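Leucine aminopeptidase (Fimbriiglobus ruber, PDB 7D1B) probably converts N-terminal glutamine of peptides to pyroglutamate, as a zinc-dependent glutaminyl cyclase of the M28 peptidase family. Local coordinates at residues Ala107-Thr111 and Asp185-Tyr189; Gly65-Ser69 and Tyr131-Pro135. One frame throughout, in Å; residues are numbered along the deposited sequence. Where two conformers were deposited one is given.

Contact 1 of 2, residues Ala107-Thr111 and Asp185-Tyr189; sequences AVDMT and DGEEY. With ZN (zinc ion), chain B.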
loop_
_atom_site.group_PDB
_atom_site.type_symbol
_atom_site.label_atom_id
_atom_site.label_comp_id
_atom_site.label_asym_id
_atom_site.label_seq_id
_atom_site.Cartn_x
_atom_site.Cartn_y
_atom_site.Cartn_z
ATOM N N ALA A 107 12.920 -17.436 -14.038
ATOM C CA ALA A 107 12.146 -16.215 -14.098
ATOM C C ALA A 107 10.919 -16.354 -13.212
ATOM O O ALA A 107 10.363 -17.450 -13.040
ATOM C CB ALA A 107 11.682 -15.962 -15.530
ATOM N N VAL A 108 10.490 -15.232 -12.643
ATOM C CA VAL A 108 9.249 -15.173 -11.891
ATOM C C VAL A 108 8.323 -14.192 -12.581
ATOM O O VAL A 108 8.735 -13.071 -12.925
ATOM C CB VAL A 108 9.481 -14.842 -10.403
ATOM C CG1 VAL A 108 10.255 -13.562 -10.188
ATOM C CG2 VAL A 108 8.171 -14.852 -9.627
ATOM N N ASP A 109 7.085 -14.633 -12.805
ATOM C CA ASP A 109 6.040 -13.760 -13.320
ATOM C C ASP A 109 5.544 -12.842 -12.215
ATOM O O ASP A 109 5.237 -13.307 -11.114
ATOM C CB ASP A 109 4.864 -14.611 -13.795
ATOM C CG ASP A 109 5.149 -15.339 -15.077
ATOM O OD1 ASP A 109 5.767 -14.739 -15.973
ATOM O OD2 ASP A 109 4.737 -16.508 -15.182
ATOM N N MET A 110 5.482 -11.549 -12.512
ATOM C CA MET A 110 4.988 -10.526 -11.608
ATOM C C MET A 110 3.836 -9.804 -12.288
ATOM O O MET A 110 3.828 -9.629 -13.519
ATOM C CB MET A 110 6.091 -9.512 -11.308
ATOM C CG MET A 110 7.287 -10.128 -10.668
ATOM S SD MET A 110 6.962 -10.233 -8.901
ATOM C CE MET A 110 8.571 -10.758 -8.265
ATOM N N THR A 111 2.886 -9.342 -11.477
ATOM C CA THR A 111 1.764 -8.558 -11.997
ATOM C C THR A 111 1.422 -7.454 -11.009
ATOM O O THR A 111 0.989 -7.746 -9.889
ATOM C CB THR A 111 0.517 -9.428 -12.230
ATOM O OG1 THR A 111 0.858 -10.563 -13.028
ATOM C CG2 THR A 111 -0.574 -8.629 -12.953
ATOM N N ASP A 185 3.351 -5.940 -7.033
ATOM C CA ASP A 185 3.912 -7.259 -6.808
ATOM C C ASP A 185 5.390 -7.133 -6.425
ATOM O O ASP A 185 6.024 -6.083 -6.592
ATOM C CB ASP A 185 3.772 -8.081 -8.090
ATOM C CG ASP A 185 3.706 -9.595 -7.854
ATOM O OD1 ASP A 185 4.053 -10.098 -6.751
ATOM O OD2 ASP A 185 3.282 -10.293 -8.809
ATOM N N GLY A 186 5.938 -8.224 -5.907
ATOM C CA GLY A 186 7.378 -8.364 -5.805
ATOM C C GLY A 186 8.058 -7.323 -4.947
ATOM O O GLY A 186 9.229 -6.995 -5.186
ATOM N N GLU A 187 7.372 -6.804 -3.921
ATOM C CA GLU A 187 8.078 -5.922 -3.001
ATOM C C GLU A 187 9.128 -6.688 -2.212
ATOM O O GLU A 187 10.222 -6.175 -1.975
ATOM C CB GLU A 187 7.129 -5.219 -2.039
ATOM C CG GLU A 187 7.847 -4.160 -1.202
ATOM C CD GLU A 187 7.888 -4.477 0.238
ATOM O OE1 GLU A 187 7.004 -5.196 0.740
ATOM O OE2 GLU A 187 8.835 -3.990 0.878
ATOM N N GLU A 188 8.803 -7.899 -1.768
ATOM C CA GLU A 188 9.706 -8.634 -0.894
ATOM C C GLU A 188 9.605 -10.136 -1.161
ATOM O O GLU A 188 9.327 -10.954 -0.273
ATOM C CB GLU A 188 9.547 -8.230 0.571
ATOM C CG GLU A 188 8.176 -8.404 1.164
ATOM C CD GLU A 188 8.169 -7.955 2.618
ATOM O OE1 GLU A 188 9.282 -7.753 3.201
ATOM O OE2 GLU A 188 7.069 -7.765 3.204
ATOM N N TYR A 189 9.919 -10.498 -2.407
ATOM C CA TYR A 189 10.043 -11.887 -2.831
ATOM C C TYR A 189 11.416 -12.399 -2.396
ATOM O O TYR A 189 12.300 -12.695 -3.205
ATOM C CB TYR A 189 9.830 -11.951 -4.339
ATOM C CG TYR A 189 9.939 -13.324 -4.951
ATOM C CD1 TYR A 189 9.125 -14.364 -4.530
ATOM C CD2 TYR A 189 10.853 -13.575 -5.968
ATOM C CE1 TYR A 189 9.230 -15.633 -5.096
ATOM C CE2 TYR A 189 10.957 -14.833 -6.547
ATOM C CZ TYR A 189 10.131 -15.862 -6.108
ATOM O OH TYR A 189 10.189 -17.123 -6.660
HETATM ZN ZN ZN B . 7.324 -7.106 5.023
HETATM O O HOH W 1 3.363 -12.896 -9.226
HETATM O O HOH W 2 7.870 -5.113 5.434
#

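Contact 2 of 2, residues Gly65-Ser69 and Tyr131-Pro135; sequences GPRIS and YDTRP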
loop_
_atom_site.group_PDB
_atom_site.type_symbol
_atom_site.label_atom_id
_atom_site.label_comp_id
_atom_site.label_asym_id
_atom_site.label_seq_id
_atom_site.Cartn_x
_atom_site.Cartn_y
_atom_site.Cartn_z
ATOM N N GLY A 65 -4.140 -18.267 2.012
ATOM C CA GLY A 65 -2.821 -18.793 2.259
ATOM C C GLY A 65 -1.811 -17.786 1.744
ATOM O O GLY A 65 -2.172 -16.706 1.263
ATOM N N PRO A 66 -0.524 -18.115 1.830
ATOM C CA PRO A 66 0.505 -17.205 1.314
ATOM C C PRO A 66 0.239 -16.804 -0.133
ATOM O O PRO A 66 -0.290 -17.583 -0.941
ATOM C CB PRO A 66 1.795 -18.026 1.446
ATOM C CG PRO A 66 1.524 -18.912 2.649
ATOM C CD PRO A 66 0.054 -19.290 2.507
ATOM N N ARG A 67 0.608 -15.567 -0.444
ATOM C CA ARG A 67 0.478 -14.997 -1.778
ATOM C C ARG A 67 1.856 -14.553 -2.255
ATOM O O ARG A 67 2.086 -13.385 -2.597
ATOM C CB ARG A 67 -0.527 -13.840 -1.749
ATOM C CG ARG A 67 -1.966 -14.290 -1.479
ATOM C CD ARG A 67 -2.590 -13.434 -0.378
ATOM N NE ARG A 67 -2.148 -13.915 0.920
ATOM C CZ ARG A 67 -1.961 -13.169 2.010
ATOM N NH1 ARG A 67 -2.063 -11.858 1.966
ATOM N NH2 ARG A 67 -1.638 -13.772 3.160
ATOM N N ILE A 68 2.797 -15.491 -2.250
ATOM C CA ILE A 68 4.157 -15.213 -2.698
ATOM C C ILE A 68 4.138 -14.966 -4.207
ATOM O O ILE A 68 3.348 -15.574 -4.945
ATOM C CB ILE A 68 5.039 -16.423 -2.333
ATOM C CG1 ILE A 68 5.083 -16.615 -0.804
ATOM C CG2 ILE A 68 6.425 -16.275 -2.934
ATOM C CD1 ILE A 68 5.587 -17.994 -0.378
ATOM N N SER A 69 4.983 -14.052 -4.683
ATOM C CA SER A 69 5.042 -13.799 -6.125
ATOM C C SER A 69 5.187 -15.106 -6.896
ATOM O O SER A 69 5.950 -15.996 -6.507
ATOM C CB SER A 69 6.237 -12.919 -6.468
ATOM O OG SER A 69 6.105 -11.658 -5.870
ATOM N N TYR A 131 1.314 -6.299 -2.474
ATOM C CA TYR A 131 0.375 -7.374 -2.195
ATOM C C TYR A 131 0.991 -8.761 -2.327
ATOM O O TYR A 131 0.296 -9.745 -2.066
ATOM C CB TYR A 131 -0.953 -7.245 -2.968
ATOM C CG TYR A 131 -0.966 -7.569 -4.454
ATOM C CD1 TYR A 131 0.128 -7.347 -5.291
ATOM C CD2 TYR A 131 -2.122 -8.053 -5.027
ATOM C CE1 TYR A 131 0.059 -7.638 -6.663
ATOM C CE2 TYR A 131 -2.200 -8.343 -6.379
ATOM C CZ TYR A 131 -1.110 -8.138 -7.195
ATOM O OH TYR A 131 -1.229 -8.440 -8.533
ATOM N N ASP A 132 2.264 -8.880 -2.698
ATOM C CA ASP A 132 2.954 -10.148 -2.508
ATOM C C ASP A 132 3.233 -10.340 -1.024
ATOM O O ASP A 132 3.334 -9.379 -0.266
ATOM C CB ASP A 132 4.254 -10.185 -3.313
ATOM C CG ASP A 132 5.280 -9.176 -2.813
ATOM O OD1 ASP A 132 4.943 -7.969 -2.667
ATOM O OD2 ASP A 132 6.446 -9.579 -2.597
ATOM N N THR A 133 3.355 -11.587 -0.594
ATOM C CA THR A 133 3.733 -11.855 0.787
ATOM C C THR A 133 5.137 -12.432 0.825
ATOM O O THR A 133 5.537 -13.211 -0.052
ATOM C CB THR A 133 2.723 -12.740 1.529
ATOM O OG1 THR A 133 2.603 -14.023 0.892
ATOM C CG2 THR A 133 1.350 -12.065 1.589
ATOM N N ARG A 134 5.886 -12.051 1.845
ATOM C CA ARG A 134 7.262 -12.500 1.975
ATOM C C ARG A 134 7.295 -14.022 2.117
ATOM O O ARG A 134 6.443 -14.600 2.797
ATOM C CB ARG A 134 7.863 -11.871 3.224
ATOM C CG ARG A 134 9.370 -11.903 3.269
ATOM C CD ARG A 134 9.872 -11.225 4.543
ATOM N NE ARG A 134 11.318 -11.291 4.636
ATOM C CZ ARG A 134 12.169 -10.338 4.268
ATOM N NH1 ARG A 134 13.478 -10.566 4.370
ATOM N NH2 ARG A 134 11.735 -9.184 3.774
ATOM N N PRO A 135 8.267 -14.704 1.506
ATOM C CA PRO A 135 8.246 -16.175 1.559
ATOM C C PRO A 135 8.358 -16.741 2.958
ATOM O O PRO A 135 7.848 -17.841 3.200
ATOM C CB PRO A 135 9.420 -16.583 0.656
ATOM C CG PRO A 135 9.484 -15.447 -0.357
ATOM C CD PRO A 135 9.205 -14.208 0.482
HETATM O O HOH W 3 -1.872 -9.739 0.197
HETATM O O HOH W 4 6.674 -12.514 -2.615
#

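Contact 1 of 2, residues Ala107-Thr111 and Asp185-Tyr189
The loop that leaves strand 178-184 and carries zinc ligand Glu188 rests on the first part of strand 108-117, with Asp185 against Met110 and Thr111, and Tyr189 against Val108. The polar centre is the carboxylate of Asp185. Its OD2 accepts the backbone N-H of Thr111 on the anti lone pair, Thr111 N to Asp185 OD2 being 2.9 Å and nearly straight at 165°. A water ties the same oxygen to the strand by a second route, donating to Asp185 OD2 at 2.6 Å and to Asp109 O at 2.7 Å. The other oxygen, OD1, turns to Ser69 OG and takes a weak bond from the N-H of Gly186, so the buried carboxylate is held at both ends.

Met110 lies across Asp185, almost perpendicular to it. In the conformer described, its bent chain brings SD to 3.5 Å from Asp185 CG and sets the terminal methyl CE 3.6 Å from Gly186 CA, where the loop turns with positive phi. Further along, Tyr189 CG stands anti to the backbone N (chi1 179°), which sends the ring back toward the strand. There the tyrosine and Val108 run antiparallel alongside each other, CG1 of the valine, in one of its two conformers, approaching CE2 of the ring obliquely at 3.9 Å.

Glu188, between Gly186 and Tyr189 in the loop, binds zinc through OE2 at 1.9 Å. Asp155, His309 and a water complete the site, a metal centre beside the mixed sheet, as in M28 zinc exopeptidases.

Contact 2 of 2, residues Gly65-Ser69 and Tyr131-Pro135
Arg67 O takes two contacts from 131-135: a hydrogen bond from Thr133 N at 3.0 Å, from above the carbonyl plane, and the weaker CA-H of Asp132. This joins the loop between helices 51-63 and 72-87 to the loop after strand 123-130 in the M28 fold. Thr133 answers with its side chain. OG1 sits between its backbone N and carbonyl carbon (chi1 61°) and accepts the N-H of Arg67, Arg67 N to Thr133 OG1 being 2.9 Å, a pairing in which the N-H and hydroxyl of Thr133 meet both backbone polar atoms of Arg67.

The methyl of the threonine lies over one face of the Arg67 guanidinium, CG2 3.4 Å above the plane and displaced toward its rim. That plane is fixed by NE, which points in plane at Gly65 O over 2.8 Å, while NH1 reaches Thr157 and a water that also lies near Tyr131 O, and NH2 reaches Ala151 O. A leucine here would probably leave the carbonyls of Gly65 and Ala151 without their donor and Thr133 CG2 without the flat surface beneath it.

Where Ser69 meets Asp132, a second water bridges the loops, accepting from Ser69 N and donating to Thr133 O and Asp132 OD2; the other oxygen, OD1, is held by His130 ND1. Ile68 CG1 touches Thr133 O, and Ile68 CD1 lies 3.8 Å from Pro135 CA.

Overall arrangement
Along the chain the four segments alternate, 65-69, 107-111, 131-135, 185-189, so contacts 1 and 2 interlock, their centres about 9 Å apart on the same side of the molecule. Strand 178-184 runs between 108-117 and 123-130 in the mixed sheet, which brings the loops after 178-184 and 123-130 side by side. Tyr131 OH of contact 2 probably hydrogen-bonds Thr111 O of contact 1. Asp132 receives the backbone N-H groups of Glu187 and Glu188, and Arg134 forms a salt bridge with Glu188 OE1. Through Asp132 and Arg134, segment 131-135 supplies part of the second shell around Glu188, the zinc ligand that contact 1 carries.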